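POU domain, class 6, transcription factor 1 (Homo sapiens, PDB 3D1N) binds the promoter of the corticotrophin-releasing hormone gene through its POU domain and, as a transcription factor, probably prefers the octamer variant ATGATAAT. Local coordinates at residues R7-N12 and K59-L64; I15-L20 and R46-D51; T25-A30 and E65-E70. The protein carries 2 engineered substitutions. One frame throughout, in Å; residues are numbered along the deposited sequence.

Interaction 1 of 3, residues R7-N12 and K59-L64; sequences REFAKN and KLKPVL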
loop_
_atom_site.group_PDB
_atom_site.type_symbol
_atom_site.label_atom_id
_atom_site.label_comp_id
_atom_site.label_asym_id
_atom_site.label_seq_id
_atom_site.Cartn_x
_atom_site.Cartn_y
_atom_site.Cartn_z
ATOM N N ARG K 7 25.546 4.683 -5.504
ATOM C CA ARG K 7 24.265 4.374 -6.129
ATOM C C ARG K 7 23.737 3.032 -5.628
ATOM O O ARG K 7 22.526 2.791 -5.605
ATOM C CB ARG K 7 24.396 4.357 -7.651
ATOM C CG ARG K 7 23.150 3.873 -8.372
ATOM C CD ARG K 7 23.307 3.985 -9.878
ATOM N NE ARG K 7 23.186 5.365 -10.347
ATOM C CZ ARG K 7 24.201 6.222 -10.439
ATOM N NH1 ARG K 7 25.428 5.848 -10.089
ATOM N NH2 ARG K 7 23.989 7.457 -10.880
ATOM N N GLU K 8 24.653 2.162 -5.220
ATOM C CA GLU K 8 24.259 0.855 -4.734
ATOM C C GLU K 8 24.040 0.896 -3.231
ATOM O O GLU K 8 23.211 0.154 -2.706
ATOM C CB GLU K 8 25.291 -0.208 -5.106
ATOM C CG GLU K 8 24.729 -1.621 -5.108
ATOM C CD GLU K 8 23.577 -1.792 -6.091
ATOM O OE1 GLU K 8 22.731 -2.687 -5.869
ATOM O OE2 GLU K 8 23.518 -1.032 -7.082
ATOM N N PHE K 9 24.782 1.761 -2.541
ATOM C CA PHE K 9 24.541 1.988 -1.121
ATOM C C PHE K 9 23.195 2.663 -0.993
ATOM O O PHE K 9 22.524 2.554 0.031
ATOM C CB PHE K 9 25.612 2.873 -0.505
ATOM C CG PHE K 9 25.382 3.189 0.953
ATOM C CD1 PHE K 9 25.960 2.419 1.944
ATOM C CD2 PHE K 9 24.608 4.271 1.335
ATOM C CE1 PHE K 9 25.761 2.714 3.281
ATOM C CE2 PHE K 9 24.406 4.568 2.679
ATOM C CZ PHE K 9 24.987 3.786 3.650
ATOM N N ALA K 10 22.807 3.375 -2.045
ATOM C CA ALA K 10 21.466 3.923 -2.122
ATOM C C ALA K 10 20.478 2.767 -2.056
ATOM O O ALA K 10 19.849 2.524 -1.020
ATOM C CB ALA K 10 21.285 4.702 -3.413
ATOM N N LYS K 11 20.375 2.045 -3.169
ATOM C CA LYS K 11 19.467 0.909 -3.297
ATOM C C LYS K 11 19.429 0.034 -2.047
ATOM O O LYS K 11 18.367 -0.167 -1.453
ATOM C CB LYS K 11 19.832 0.079 -4.530
ATOM C CG LYS K 11 19.215 0.619 -5.816
ATOM C CD LYS K 11 19.133 2.148 -5.797
ATOM C CE LYS K 11 17.985 2.667 -6.663
ATOM N NZ LYS K 11 17.708 4.122 -6.438
ATOM N N ASN K 12 20.593 -0.458 -1.637
ATOM C CA ASN K 12 20.669 -1.375 -0.508
ATOM C C ASN K 12 20.295 -0.758 0.832
ATOM O O ASN K 12 19.690 -1.422 1.674
ATOM C CB ASN K 12 22.045 -2.038 -0.433
ATOM C CG ASN K 12 22.243 -3.075 -1.521
ATOM O OD1 ASN K 12 22.440 -4.254 -1.237
ATOM N ND2 ASN K 12 22.167 -2.641 -2.778
ATOM N N LYS K 59 29.046 13.080 0.837
ATOM C CA LYS K 59 29.196 13.574 2.203
ATOM C C LYS K 59 28.335 12.778 3.178
ATOM O O LYS K 59 28.793 12.405 4.256
ATOM C CB LYS K 59 28.854 15.066 2.291
ATOM N N LEU K 60 27.090 12.516 2.794
ATOM C CA LEU K 60 26.142 11.844 3.674
ATOM C C LEU K 60 26.458 10.357 3.793
ATOM O O LEU K 60 26.464 9.792 4.892
ATOM C CB LEU K 60 24.712 12.041 3.158
ATOM N N LYS K 61 26.740 9.742 2.649
ATOM C CA LYS K 61 26.944 8.296 2.532
ATOM C C LYS K 61 27.698 7.666 3.710
ATOM O O LYS K 61 27.288 6.628 4.221
ATOM C CB LYS K 61 27.635 7.981 1.199
ATOM C CG LYS K 61 27.396 6.590 0.641
ATOM C CD LYS K 61 28.495 5.629 1.055
ATOM C CE LYS K 61 28.605 4.467 0.077
ATOM N NZ LYS K 61 29.702 3.522 0.432
ATOM N N PRO K 62 28.802 8.296 4.141
ATOM C CA PRO K 62 29.603 7.806 5.271
ATOM C C PRO K 62 28.841 7.750 6.590
ATOM O O PRO K 62 28.751 6.683 7.200
ATOM C CB PRO K 62 30.726 8.844 5.375
ATOM C CG PRO K 62 30.839 9.422 4.003
ATOM C CD PRO K 62 29.444 9.439 3.466
ATOM N N VAL K 63 28.315 8.889 7.031
ATOM C CA VAL K 63 27.609 8.955 8.307
ATOM C C VAL K 63 26.399 8.014 8.321
ATOM O O VAL K 63 25.921 7.604 9.381
ATOM C CB VAL K 63 27.198 10.410 8.663
ATOM C CG1 VAL K 63 26.474 11.078 7.493
ATOM C CG2 VAL K 63 26.355 10.446 9.939
ATOM N N LEU K 64 25.917 7.662 7.134
ATOM C CA LEU K 64 24.851 6.680 7.030
ATOM C C LEU K 64 25.321 5.320 7.517
ATOM O O LEU K 64 24.824 4.818 8.521
ATOM C CB LEU K 64 24.323 6.597 5.604
ATOM C CG LEU K 64 23.344 7.741 5.342
ATOM C CD1 LEU K 64 22.455 7.433 4.156
ATOM C CD2 LEU K 64 22.500 8.002 6.592
#

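Interaction 2 of 3, residues I15-L20 and R46-D51; sequences IRRLSL and RFEKLD. With nucleotides of chain C.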
loop_
_atom_site.group_PDB
_atom_site.type_symbol
_atom_site.label_atom_id
_atom_site.label_comp_id
_atom_site.label_asym_id
_atom_site.label_seq_id
_atom_site.Cartn_x
_atom_site.Cartn_y
_atom_site.Cartn_z
ATOM N N ILE K 15 16.448 -0.896 1.424
ATOM C CA ILE K 15 15.977 -2.246 1.730
ATOM C C ILE K 15 16.473 -2.762 3.082
ATOM O O ILE K 15 15.772 -3.526 3.741
ATOM C CB ILE K 15 16.343 -3.267 0.620
ATOM C CG1 ILE K 15 16.235 -2.632 -0.771
ATOM C CG2 ILE K 15 15.451 -4.503 0.714
ATOM C CD1 ILE K 15 16.459 -3.612 -1.927
ATOM N N ARG K 16 17.674 -2.362 3.495
ATOM C CA ARG K 16 18.150 -2.706 4.832
ATOM C C ARG K 16 17.280 -2.029 5.885
ATOM O O ARG K 16 17.072 -2.560 6.974
ATOM C CB ARG K 16 19.597 -2.260 5.032
ATOM C CG ARG K 16 20.641 -3.048 4.270
ATOM C CD ARG K 16 22.020 -2.490 4.598
ATOM N NE ARG K 16 23.080 -3.040 3.760
ATOM C CZ ARG K 16 24.372 -2.763 3.911
ATOM N NH1 ARG K 16 24.772 -1.939 4.874
ATOM N NH2 ARG K 16 25.264 -3.312 3.100
ATOM N N ARG K 17 16.789 -0.842 5.544
ATOM C CA ARG K 17 15.992 -0.018 6.448
ATOM C C ARG K 17 14.572 -0.559 6.497
ATOM O O ARG K 17 13.921 -0.584 7.550
ATOM C CB ARG K 17 15.990 1.424 5.936
ATOM C CG ARG K 17 15.649 2.478 6.980
ATOM C CD ARG K 17 14.316 3.122 6.687
ATOM N NE ARG K 17 14.133 3.305 5.253
ATOM C CZ ARG K 17 12.963 3.569 4.688
ATOM N NH1 ARG K 17 11.878 3.676 5.444
ATOM N NH2 ARG K 17 12.879 3.718 3.372
ATOM N N LEU K 18 14.105 -0.980 5.329
ATOM C CA LEU K 18 12.828 -1.652 5.186
ATOM C C LEU K 18 12.882 -2.989 5.915
ATOM O O LEU K 18 12.042 -3.281 6.770
ATOM C CB LEU K 18 12.520 -1.864 3.700
ATOM C CG LEU K 18 12.235 -0.577 2.925
ATOM C CD1 LEU K 18 11.830 -0.847 1.481
ATOM C CD2 LEU K 18 11.160 0.224 3.639
ATOM N N SER K 19 13.890 -3.792 5.584
ATOM C CA SER K 19 14.073 -5.093 6.213
ATOM C C SER K 19 14.616 -4.956 7.631
ATOM O O SER K 19 15.394 -5.784 8.100
ATOM C CB SER K 19 14.978 -5.977 5.361
ATOM O OG SER K 19 14.403 -6.172 4.078
ATOM N N LEU K 20 14.196 -3.887 8.295
ATOM C CA LEU K 20 14.404 -3.714 9.720
ATOM C C LEU K 20 13.157 -3.067 10.290
ATOM O O LEU K 20 13.153 -2.587 11.421
ATOM C CB LEU K 20 15.626 -2.842 9.978
ATOM C CG LEU K 20 16.820 -3.541 10.627
ATOM C CD1 LEU K 20 18.094 -3.291 9.833
ATOM C CD2 LEU K 20 16.970 -3.103 12.087
ATOM N N ARG K 46 15.098 11.749 -0.137
ATOM C CA ARG K 46 15.930 12.269 -1.235
ATOM C C ARG K 46 17.168 11.410 -1.420
ATOM O O ARG K 46 17.499 11.018 -2.539
ATOM C CB ARG K 46 16.396 13.710 -0.976
ATOM C CG ARG K 46 15.334 14.700 -0.538
ATOM C CD ARG K 46 14.714 15.432 -1.698
ATOM N NE ARG K 46 15.594 16.465 -2.230
ATOM C CZ ARG K 46 15.250 17.311 -3.199
ATOM N NH1 ARG K 46 14.038 17.248 -3.742
ATOM N NH2 ARG K 46 16.118 18.218 -3.626
ATOM N N PHE K 47 17.855 11.133 -0.314
ATOM C CA PHE K 47 19.045 10.301 -0.361
ATOM C C PHE K 47 18.770 8.996 -1.094
ATOM O O PHE K 47 19.390 8.690 -2.120
ATOM C CB PHE K 47 19.538 9.977 1.043
ATOM C CG PHE K 47 20.861 9.259 1.052
ATOM C CD1 PHE K 47 20.922 7.877 0.912
ATOM C CD2 PHE K 47 22.052 9.970 1.173
ATOM C CE1 PHE K 47 22.143 7.216 0.908
ATOM C CE2 PHE K 47 23.275 9.318 1.170
ATOM C CZ PHE K 47 23.321 7.938 1.036
ATOM N N GLU K 48 17.835 8.231 -0.537
ATOM C CA GLU K 48 17.444 6.944 -1.079
ATOM C C GLU K 48 17.177 7.028 -2.564
ATOM O O GLU K 48 17.744 6.271 -3.353
ATOM C CB GLU K 48 16.182 6.472 -0.382
ATOM C CG GLU K 48 16.386 6.110 1.064
ATOM C CD GLU K 48 15.243 5.286 1.602
ATOM O OE1 GLU K 48 14.170 5.278 0.958
ATOM O OE2 GLU K 48 15.421 4.645 2.661
ATOM N N LYS K 49 16.301 7.957 -2.932
ATOM C CA LYS K 49 15.880 8.124 -4.317
ATOM C C LYS K 49 16.964 8.754 -5.182
ATOM O O LYS K 49 16.796 8.882 -6.399
ATOM C CB LYS K 49 14.609 8.967 -4.382
ATOM C CG LYS K 49 13.341 8.207 -4.019
ATOM C CD LYS K 49 12.947 7.226 -5.113
ATOM C CE LYS K 49 11.465 7.368 -5.461
ATOM N NZ LYS K 49 11.159 8.656 -6.172
ATOM N N LEU K 50 18.070 9.137 -4.546
ATOM C CA LEU K 50 19.191 9.800 -5.221
ATOM C C LEU K 50 18.796 11.158 -5.788
ATOM O O LEU K 50 18.947 11.407 -6.982
ATOM C CB LEU K 50 19.767 8.920 -6.336
ATOM C CG LEU K 50 20.380 7.584 -5.910
ATOM C CD1 LEU K 50 20.778 6.753 -7.128
ATOM C CD2 LEU K 50 21.570 7.808 -4.980
ATOM N N ASP K 51 18.271 12.024 -4.930
ATOM C CA ASP K 51 17.966 13.392 -5.322
ATOM C C ASP K 51 18.814 14.340 -4.497
ATOM O O ASP K 51 18.306 15.099 -3.668
ATOM C CB ASP K 51 16.483 13.716 -5.148
ATOM C CG ASP K 51 16.089 15.010 -5.837
ATOM O OD1 ASP K 51 16.682 16.065 -5.526
ATOM O OD2 ASP K 51 15.185 14.971 -6.697
ATOM P P DA C 10 8.672 4.765 4.856
ATOM O OP1 DA C 10 9.284 3.483 4.441
ATOM O OP2 DA C 10 9.213 5.572 5.984
ATOM O "O5'" DA C 10 8.567 5.609 3.509
ATOM C "C5'" DA C 10 7.800 5.110 2.423
ATOM C "C4'" DA C 10 7.639 6.195 1.359
ATOM O "O4'" DA C 10 6.735 7.248 1.786
ATOM C "C3'" DA C 10 8.935 6.906 0.964
ATOM O "O3'" DA C 10 9.063 6.797 -0.452
ATOM C "C2'" DA C 10 8.789 8.347 1.479
ATOM C "C1'" DA C 10 7.273 8.525 1.458
ATOM N N9 DA C 10 6.650 9.487 2.382
ATOM C C8 DA C 10 6.793 9.570 3.749
ATOM N N7 DA C 10 6.064 10.526 4.314
ATOM C C5 DA C 10 5.383 11.110 3.240
ATOM C C6 DA C 10 4.448 12.179 3.158
ATOM N N6 DA C 10 4.022 12.870 4.237
ATOM N N1 DA C 10 3.979 12.518 1.924
ATOM C C2 DA C 10 4.406 11.823 0.863
ATOM N N3 DA C 10 5.265 10.789 0.811
ATOM C C4 DA C 10 5.731 10.479 2.045
ATOM P P DA C 11 10.316 7.438 -1.203
ATOM O OP1 DA C 11 10.636 6.703 -2.454
ATOM O OP2 DA C 11 11.379 7.642 -0.194
ATOM O "O5'" DA C 11 9.594 8.793 -1.655
ATOM C "C5'" DA C 11 8.698 8.664 -2.766
ATOM C "C4'" DA C 11 8.000 9.967 -3.136
ATOM O "O4'" DA C 11 7.538 10.624 -1.936
ATOM C "C3'" DA C 11 8.865 10.983 -3.871
ATOM O "O3'" DA C 11 8.313 11.205 -5.156
ATOM C "C2'" DA C 11 8.840 12.231 -2.983
ATOM C "C1'" DA C 11 7.643 12.016 -2.065
ATOM N N9 DA C 11 7.755 12.486 -0.685
ATOM C C8 DA C 11 8.604 12.036 0.307
ATOM N N7 DA C 11 8.431 12.652 1.472
ATOM C C5 DA C 11 7.396 13.554 1.219
ATOM C C6 DA C 11 6.734 14.507 2.030
ATOM N N6 DA C 11 7.025 14.707 3.317
ATOM N N1 DA C 11 5.751 15.245 1.466
ATOM C C2 DA C 11 5.462 15.023 0.174
ATOM N N3 DA C 11 6.007 14.161 -0.692
ATOM C C4 DA C 11 6.972 13.456 -0.099
#

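Interaction 3 of 3, residues T25-A30 and E65-E70; sequences TQVGQA and EKWLNE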
loop_
_atom_site.group_PDB
_atom_site.type_symbol
_atom_site.label_atom_id
_atom_site.label_comp_id
_atom_site.label_asym_id
_atom_site.label_seq_id
_atom_site.Cartn_x
_atom_site.Cartn_y
_atom_site.Cartn_z
ATOM N N THR K 25 11.420 8.239 8.505
ATOM C CA THR K 25 11.193 9.283 9.474
ATOM C C THR K 25 11.638 8.859 10.864
ATOM O O THR K 25 11.620 9.647 11.795
ATOM C CB THR K 25 9.735 9.782 9.430
ATOM O OG1 THR K 25 9.423 10.480 10.643
ATOM C CG2 THR K 25 8.771 8.618 9.201
ATOM N N GLN K 26 12.066 7.613 10.991
ATOM C CA GLN K 26 12.701 7.159 12.225
ATOM C C GLN K 26 14.202 7.338 12.118
ATOM O O GLN K 26 14.830 7.921 12.998
ATOM C CB GLN K 26 12.389 5.690 12.488
ATOM C CG GLN K 26 11.138 5.469 13.305
ATOM C CD GLN K 26 10.728 4.014 13.348
ATOM O OE1 GLN K 26 10.746 3.309 12.328
ATOM N NE2 GLN K 26 10.345 3.556 14.534
ATOM N N VAL K 27 14.761 6.809 11.034
ATOM C CA VAL K 27 16.176 6.950 10.727
ATOM C C VAL K 27 16.653 8.347 11.092
ATOM O O VAL K 27 17.337 8.538 12.095
ATOM C CB VAL K 27 16.449 6.703 9.225
ATOM C CG1 VAL K 27 17.941 6.683 8.947
ATOM C CG2 VAL K 27 15.815 5.401 8.773
ATOM N N GLY K 28 16.272 9.324 10.275
ATOM C CA GLY K 28 16.692 10.697 10.475
ATOM C C GLY K 28 16.356 11.216 11.860
ATOM O O GLY K 28 17.132 11.958 12.460
ATOM N N GLN K 29 15.197 10.821 12.370
ATOM C CA GLN K 29 14.733 11.297 13.667
ATOM C C GLN K 29 15.641 10.839 14.810
ATOM O O GLN K 29 15.869 11.574 15.774
ATOM C CB GLN K 29 13.281 10.863 13.900
ATOM C CG GLN K 29 12.853 10.783 15.358
ATOM C CD GLN K 29 13.186 9.440 15.990
ATOM O OE1 GLN K 29 13.549 9.369 17.169
ATOM N NE2 GLN K 29 13.072 8.364 15.201
ATOM N N ALA K 30 16.160 9.621 14.696
ATOM C CA ALA K 30 17.061 9.081 15.704
ATOM C C ALA K 30 18.489 9.528 15.431
ATOM O O ALA K 30 19.170 10.037 16.319
ATOM C CB ALA K 30 16.982 7.569 15.725
ATOM N N GLU K 65 26.285 4.737 6.810
ATOM C CA GLU K 65 26.875 3.462 7.213
ATOM C C GLU K 65 27.298 3.422 8.678
ATOM O O GLU K 65 27.152 2.396 9.345
ATOM C CB GLU K 65 28.061 3.109 6.319
ATOM C CG GLU K 65 27.785 1.947 5.395
ATOM C CD GLU K 65 28.699 1.930 4.190
ATOM O OE1 GLU K 65 28.573 1.001 3.359
ATOM O OE2 GLU K 65 29.539 2.849 4.074
ATOM N N LYS K 66 27.818 4.537 9.179
ATOM C CA LYS K 66 28.226 4.623 10.578
ATOM C C LYS K 66 27.014 4.646 11.510
ATOM O O LYS K 66 27.098 5.116 12.648
ATOM C CB LYS K 66 29.100 5.859 10.810
ATOM N N TRP K 67 25.891 4.136 11.014
ATOM C CA TRP K 67 24.648 4.091 11.772
ATOM C C TRP K 67 23.840 2.878 11.342
ATOM O O TRP K 67 23.331 2.135 12.174
ATOM C CB TRP K 67 23.832 5.354 11.527
ATOM C CG TRP K 67 22.867 5.666 12.624
ATOM C CD1 TRP K 67 23.112 6.413 13.740
ATOM C CD2 TRP K 67 21.500 5.251 12.712
ATOM N NE1 TRP K 67 21.981 6.489 14.520
ATOM C CE2 TRP K 67 20.977 5.785 13.911
ATOM C CE3 TRP K 67 20.666 4.483 11.896
ATOM C CZ2 TRP K 67 19.658 5.575 14.312
ATOM C CZ3 TRP K 67 19.355 4.276 12.297
ATOM C CH2 TRP K 67 18.865 4.820 13.495
ATOM N N LEU K 68 23.729 2.696 10.029
ATOM C CA LEU K 68 23.066 1.537 9.440
ATOM C C LEU K 68 23.714 0.237 9.907
ATOM O O LEU K 68 23.058 -0.617 10.505
ATOM C CB LEU K 68 23.121 1.632 7.916
ATOM C CG LEU K 68 22.986 0.345 7.104
ATOM C CD1 LEU K 68 21.584 -0.224 7.227
ATOM C CD2 LEU K 68 23.341 0.602 5.643
ATOM N N ASN K 69 25.005 0.090 9.626
ATOM C CA ASN K 69 25.762 -1.050 10.125
ATOM C C ASN K 69 25.757 -1.047 11.648
ATOM O O ASN K 69 25.451 -2.057 12.283
ATOM C CB ASN K 69 27.198 -1.017 9.600
ATOM C CG ASN K 69 27.274 -1.173 8.091
ATOM O OD1 ASN K 69 26.270 -1.047 7.386
ATOM N ND2 ASN K 69 28.474 -1.445 7.586
ATOM N N GLU K 70 26.076 0.110 12.222
ATOM C CA GLU K 70 26.121 0.288 13.671
ATOM C C GLU K 70 24.850 -0.167 14.391
ATOM O O GLU K 70 24.898 -0.526 15.564
ATOM C CB GLU K 70 26.405 1.753 14.010
#

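Interaction 1 of 3, residues R7-N12 and K59-L64
Segments 7-12 and 59-64, on helices 4-18 and 54-73, come nearest at Phe9 and Lys61, whose CA atoms lie 7.7 Å apart, and the side chains of Phe9, Lys61 and Leu64 bridge the distance. Helix 54-73 is kinked here: the ring nitrogen of Pro62 has no hydrogen to give to the turn before, but Leu64 N still bonds Leu60 O. The CB of Phe9 points at the other helix, and with CG anti to the backbone N (chi1 178°) the ring reaches straight across. Lys61 lies over one face of that ring through its aliphatic chain, a CH-pi contact with CD 4.1 Å from the Phe9 ring centroid. The Lys61 chain bends at chi2 (-94°), which carries CE on to Phe9 CB. Leu64 meets the rim instead, its CB 3.5 Å from Phe9 CZ and its CD1 beside CE2, near the ring plane. Phe47, Leu68 and the side chain of Glu65 also touch the phenylalanine, burying it. Cut back to an alanine, this position would probably leave Lys61 CD and Leu64 CB without the ring they pack against and open a gap between the two helices. Within segment 7-12, Asn12 ND2 bonds Glu8 O at 3.0 Å. This is the packing of the first helix on the last in the all-helical POU-specific domain, with the buried Phe9 between them.

Interaction 2 of 3, residues I15-L20 and R46-D51
Arg17 of helix 4-18 and Glu48 of helix 41-49 form a salt bridge, with Arg17 NH2 2.8 Å from Glu48 OE2. OE2 receives NH2 on its syn lone pair, though it lies 27° out of the guanidinium plane, and Arg17 NE adds a weak bond to the same oxygen. The two side chains cross at about a right angle. Bends of the arginine chain at chi2 (-112°) and chi3 turn NH1 to the DNA, where it donates to OP1 of DA10 of chain C at 2.8 Å with an N-H...O angle of 155°. One guanidinium thus joins a carboxylate and a phosphate, and the glutamate is likely to steady it. Leu22 O also accepts from Arg17 NH1, and Leu18 CD2 lies over one guanidinium face; behind the glutamate, Gln24 NE2 bonds Glu48 OE1. Beyond Glu48, helix 41-49 ends in a Schellman motif at Leu50, where Leu50 N bonds Phe47 O and Asp51 N bonds Arg46 O. Lys49 runs its methylenes past the phosphate of DA11 of chain C. A buried arginine-glutamate pair that ties the first helix to the recognition helix, 41-49, and braces a phosphate contact is a feature of the POU-specific helix-turn-helix, as in the related phage 434 repressor.

Interaction 3 of 3, residues T25-A30 and E65-E70
Trp67 of helix 54-73 supplies all of the apolar contact from its side, reaching across to Val27 and Ala30 on helix 24-31. The backbones stay well apart, the nearest CA atoms being those of Val27 and Leu68 at 8.9 Å, and the indole spans the space between. Its CG is anti to the backbone N (chi1 -156°), which extends the ring away from its own helix with the six-membered part leading. Trp67 CZ2 is 3.6 Å from Ala30 CB, and CH2 of the same ring is 4.0 Å from that methyl; the approach is oblique. Val27 is a looser neighbour, its CG1 4.4 Å from Trp67 CZ3. The same valine also touches Arg17 of helix 4-18 and Ile44 of helix 41-49, so it sits where several helices of the domain converge. Helices 24-31 and 41-49 are the two helices of the POU-specific helix-turn-helix, and Trp67 packs the last helix of the domain against the first of them. Polar groups take a minor part across the contact: Val27 O lies over one face of the indole, 4.3 Å from Trp67 CH2, and no hydrogen bond joins the segments. Within helix 24-31, Ala30 N bonds Gln26 O at 2.7 Å, while Gln26 OE1 accepts from the N of Thr23, just before the helix. Among aromatic contacts, Phe85 of helix 79-86 meets the Trp67 ring edge-to-face, while Val86 of that helix touches Ala30, bringing a further helix against both partners.

From the N terminus, helix 4-18 enters first interaction 1, through 7-12, and then interaction 2, through 15-20. Helix 24-31 follows with 25-30, its half of interaction 3. Interaction 2 closes first, at 46-51 after 25 intervening residues, and is nested inside the 46-residue loop closed by interaction 1 at 59-64. Interaction 3 closes last, at 65-70, and crosses both others. Helix 4-18 is shared by interactions 1 and 2, and helix 54-73 by 1 and 3, so the three contacts tie all four helices of the POU-specific domain together. Phe47 against Leu64, Ala10 against Leu50 and Arg16 against Leu68 join them directly.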